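Side-chain contact in glucose-6-phosphate 1-dehydrogenase (Kluyveromyces lactis, PDB 7E6I), which catalyses the NADP+-dependent oxidation of glucose 6-phosphate to 6-phosphogluconolactone, the probable rate-limiting first step of the oxidative pentose phosphate pathway: residues Asn365-Ile370 / His478-Ser483. Sequence-based numbering, arbitrary orientation.
Sequences NNELVI and HGYTFS
Two groups grip OE2 of E367: the phenol of Y480, whose OH donates a hydrogen bond of 2.5 Å to this OE2, and R349, by a salt bridge. The phenol approaches from above the carboxylate, 36° out of its plane, while OE2 itself lies at the edge of the Y480 ring, near the ring plane. The carboxylate and ring planes are steeply inclined, 75° apart. The CG of Y480 stands anti to the backbone N (chi1 -168°), which swings the hydroxyl from the loop toward the strand. Tyrosine suits this place because its long ring carries a donor across to the acid.

The other oxygen, OE1, accepts a hydrogen bond from NE2 of Q351, so the carboxylate is held through both oxygens; a water adds a longer bond, 3.3 Å to OE1 of E367. That water also donates to the backbone O of N365, 2.9 Å away, and accepts only a weak hydrogen bond from OG of S483, so the water bridge between the segments is tenuous. Glutamate fits here since its chain, extended beyond CG, brings a buried charge to R349; an alanine in its place would probably leave the Y480 hydroxyl without its acceptor and R349 without this countercharge.

Asparagine suits position N365 because its amide can give ND2 to the F352 carbonyl while OD1 of N365 rests 3.7 Å from CG2 of T481, the methyl that threonine offers; these side chains cross at about a right angle.

R349 and nearby K381 probably belong to the second NADP+ site, which the contact borders. E367 begins strand 367-373, antiparallel between strands 345-352 and 377-385 in the mixed sheet; the loop after helix 471-476 lies alongside its start, where T481 N bonds to OE1 of Q351 on strand 345-352, and F482 packs back on that helix.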
ATOM      1  N   ASN A 365       7.963  21.299 -21.694  1.00 30.80           N
ATOM      2  CA  ASN A 365       6.747  20.584 -21.333  1.00 29.23           C
ATOM      3  C   ASN A 365       6.329  20.902 -19.906  1.00 26.89           C
ATOM      4  O   ASN A 365       7.161  20.946 -18.995  1.00 27.41           O
ATOM      5  CB  ASN A 365       6.951  19.073 -21.464  1.00 27.78           C
ATOM      6  CG  ASN A 365       7.497  18.667 -22.823  1.00 31.74           C
ATOM      7  OD1 ASN A 365       8.617  19.025 -23.194  1.00 33.96           O
ATOM      8  ND2 ASN A 365       6.712  17.908 -23.568  1.00 32.16           N
ATOM      9  N   ASN A 366       5.029  21.119 -19.718  1.00 22.48           N
ATOM     10  CA  ASN A 366       4.470  21.072 -18.380  1.00 23.34           C
ATOM     11  C   ASN A 366       4.647  19.692 -17.779  1.00 23.14           C
ATOM     12  O   ASN A 366       4.700  18.678 -18.477  1.00 21.71           O
ATOM     13  CB  ASN A 366       2.991  21.418 -18.387  1.00 23.53           C
ATOM     14  CG  ASN A 366       2.751  22.781 -18.911  1.00 25.23           C
ATOM     15  OD1 ASN A 366       2.219  22.955 -20.003  1.00 27.69           O
ATOM     16  ND2 ASN A 366       3.184  23.777 -18.154  1.00 25.86           N
ATOM     17  N   GLU A 367       4.688  19.669 -16.458  1.00 24.98           N
ATOM     18  CA  GLU A 367       5.048  18.483 -15.717  1.00 23.83           C
ATOM     19  C   GLU A 367       4.359  18.580 -14.372  1.00 22.56           C
ATOM     20  O   GLU A 367       4.241  19.669 -13.809  1.00 24.08           O
ATOM     21  CB  GLU A 367       6.567  18.396 -15.570  1.00 22.69           C
ATOM     22  CG  GLU A 367       7.111  17.004 -15.530  1.00 28.04           C
ATOM     23  CD  GLU A 367       8.603  16.944 -15.885  1.00 32.36           C
ATOM     24  OE1 GLU A 367       9.019  17.386 -16.996  1.00 32.52           O
ATOM     25  OE2 GLU A 367       9.357  16.443 -15.034  1.00 33.68           O
ATOM     26  N   LEU A 368       3.879  17.447 -13.877  1.00 23.29           N
ATOM     27  CA  LEU A 368       3.221  17.375 -12.585  1.00 23.23           C
ATOM     28  C   LEU A 368       3.912  16.295 -11.777  1.00 23.26           C
ATOM     29  O   LEU A 368       4.037  15.160 -12.249  1.00 23.35           O
ATOM     30  CB  LEU A 368       1.728  17.053 -12.729  1.00 23.62           C
ATOM     31  CG  LEU A 368       0.993  16.684 -11.430  1.00 25.66           C
ATOM     32  CD1 LEU A 368       0.952  17.879 -10.511  1.00 25.01           C
ATOM     33  CD2 LEU A 368      -0.430  16.154 -11.715  1.00 23.52           C
ATOM     34  N   VAL A 369       4.351  16.646 -10.569  1.00 22.53           N
ATOM     35  CA  VAL A 369       4.976  15.715  -9.642  1.00 22.01           C
ATOM     36  C   VAL A 369       4.151  15.680  -8.364  1.00 25.46           C
ATOM     37  O   VAL A 369       3.847  16.729  -7.785  1.00 27.99           O
ATOM     38  CB  VAL A 369       6.432  16.103  -9.338  1.00 28.87           C
ATOM     39  CG1 VAL A 369       6.981  15.244  -8.203  1.00 27.04           C
ATOM     40  CG2 VAL A 369       7.299  15.968 -10.593  1.00 23.00           C
ATOM     41  N   ILE A 370       3.785  14.483  -7.930  1.00 24.26           N
ATOM     42  CA  ILE A 370       3.068  14.267  -6.678  1.00 26.45           C
ATOM     43  C   ILE A 370       3.979  13.441  -5.778  1.00 28.28           C
ATOM     44  O   ILE A 370       4.226  12.263  -6.062  1.00 26.52           O
ATOM     45  CB  ILE A 370       1.725  13.556  -6.909  1.00 25.33           C
ATOM     46  CG1 ILE A 370       0.896  14.331  -7.933  1.00 24.73           C
ATOM     47  CG2 ILE A 370       0.962  13.376  -5.603  1.00 22.24           C
ATOM     48  CD1 ILE A 370      -0.184  13.511  -8.542  1.00 25.12           C
ATOM     49  N   HIS A 478      10.543   5.903 -23.223  1.00 32.26           N
ATOM     50  CA  HIS A 478       9.140   5.802 -22.843  1.00 31.17           C
ATOM     51  C   HIS A 478       8.496   7.177 -22.751  1.00 31.77           C
ATOM     52  O   HIS A 478       7.651   7.440 -21.891  1.00 28.24           O
ATOM     53  CB  HIS A 478       8.990   5.038 -21.536  1.00 29.18           C
ATOM     54  CG  HIS A 478       9.284   3.585 -21.678  1.00 29.55           C
ATOM     55  ND1 HIS A 478      10.566   3.107 -21.846  1.00 30.74           N
ATOM     56  CD2 HIS A 478       8.466   2.510 -21.738  1.00 25.85           C
ATOM     57  CE1 HIS A 478      10.527   1.792 -21.971  1.00 29.90           C
ATOM     58  NE2 HIS A 478       9.261   1.407 -21.923  1.00 31.23           N
ATOM     59  N   GLY A 479       8.909   8.071 -23.640  1.00 32.05           N
ATOM     60  CA  GLY A 479       8.210   9.318 -23.834  1.00 32.28           C
ATOM     61  C   GLY A 479       8.603  10.435 -22.908  1.00 30.83           C
ATOM     62  O   GLY A 479       8.016  11.520 -22.997  1.00 33.21           O
ATOM     63  N   TYR A 480       9.572  10.227 -22.026  1.00 30.27           N
ATOM     64  CA  TYR A 480       9.999  11.319 -21.166  1.00 29.41           C
ATOM     65  C   TYR A 480      11.019  12.203 -21.880  1.00 32.62           C
ATOM     66  O   TYR A 480      12.035  11.728 -22.395  1.00 34.70           O
ATOM     67  CB  TYR A 480      10.577  10.802 -19.859  1.00 27.17           C
ATOM     68  CG  TYR A 480      10.744  11.926 -18.880  1.00 28.45           C
ATOM     69  CD1 TYR A 480       9.659  12.385 -18.134  1.00 25.47           C
ATOM     70  CD2 TYR A 480      11.965  12.566 -18.727  1.00 28.18           C
ATOM     71  CE1 TYR A 480       9.791  13.426 -17.246  1.00 26.73           C
ATOM     72  CE2 TYR A 480      12.107  13.611 -17.836  1.00 30.45           C
ATOM     73  CZ  TYR A 480      11.011  14.035 -17.098  1.00 30.81           C
ATOM     74  OH  TYR A 480      11.133  15.075 -16.213  1.00 30.15           O
ATOM     75  N   THR A 481      10.745  13.496 -21.901  1.00 30.73           N
ATOM     76  CA  THR A 481      11.598  14.477 -22.553  1.00 33.84           C
ATOM     77  C   THR A 481      12.411  15.160 -21.461  1.00 33.08           C
ATOM     78  O   THR A 481      11.846  15.792 -20.561  1.00 31.29           O
ATOM     79  CB  THR A 481      10.743  15.469 -23.341  1.00 33.80           C
ATOM     80  OG1 THR A 481      10.312  14.839 -24.550  1.00 38.43           O
ATOM     81  CG2 THR A 481      11.521  16.745 -23.681  1.00 33.45           C
ATOM     82  N   PHE A 482      13.727  14.997 -21.505  1.00 32.18           N
ATOM     83  CA  PHE A 482      14.553  15.630 -20.492  1.00 33.67           C
ATOM     84  C   PHE A 482      14.796  17.073 -20.895  1.00 31.99           C
ATOM     85  O   PHE A 482      14.732  17.421 -22.076  1.00 31.79           O
ATOM     86  CB  PHE A 482      15.876  14.878 -20.300  1.00 32.27           C
ATOM     87  CG  PHE A 482      15.717  13.546 -19.607  1.00 31.29           C
ATOM     88  CD1 PHE A 482      15.690  13.470 -18.215  1.00 31.46           C
ATOM     89  CD2 PHE A 482      15.599  12.378 -20.335  1.00 30.20           C
ATOM     90  CE1 PHE A 482      15.515  12.254 -17.567  1.00 29.05           C
ATOM     91  CE2 PHE A 482      15.429  11.156 -19.697  1.00 32.27           C
ATOM     92  CZ  PHE A 482      15.386  11.097 -18.302  1.00 30.10           C
ATOM     93  N   SER A 483      15.041  17.925 -19.904  1.00 33.69           N
ATOM     94  CA  SER A 483      15.202  19.348 -20.179  1.00 37.99           C
ATOM     95  C   SER A 483      16.317  19.908 -19.310  1.00 41.21           C
ATOM     96  O   SER A 483      16.871  19.215 -18.449  1.00 40.07           O
ATOM     97  CB  SER A 483      13.895  20.115 -19.942  1.00 41.49           C
ATOM     98  OG  SER A 483      13.187  19.627 -18.809  1.00 34.71           O
TER
HETATM   99  O   HOH W   1       9.842  19.794 -19.071  1.00 50.83           O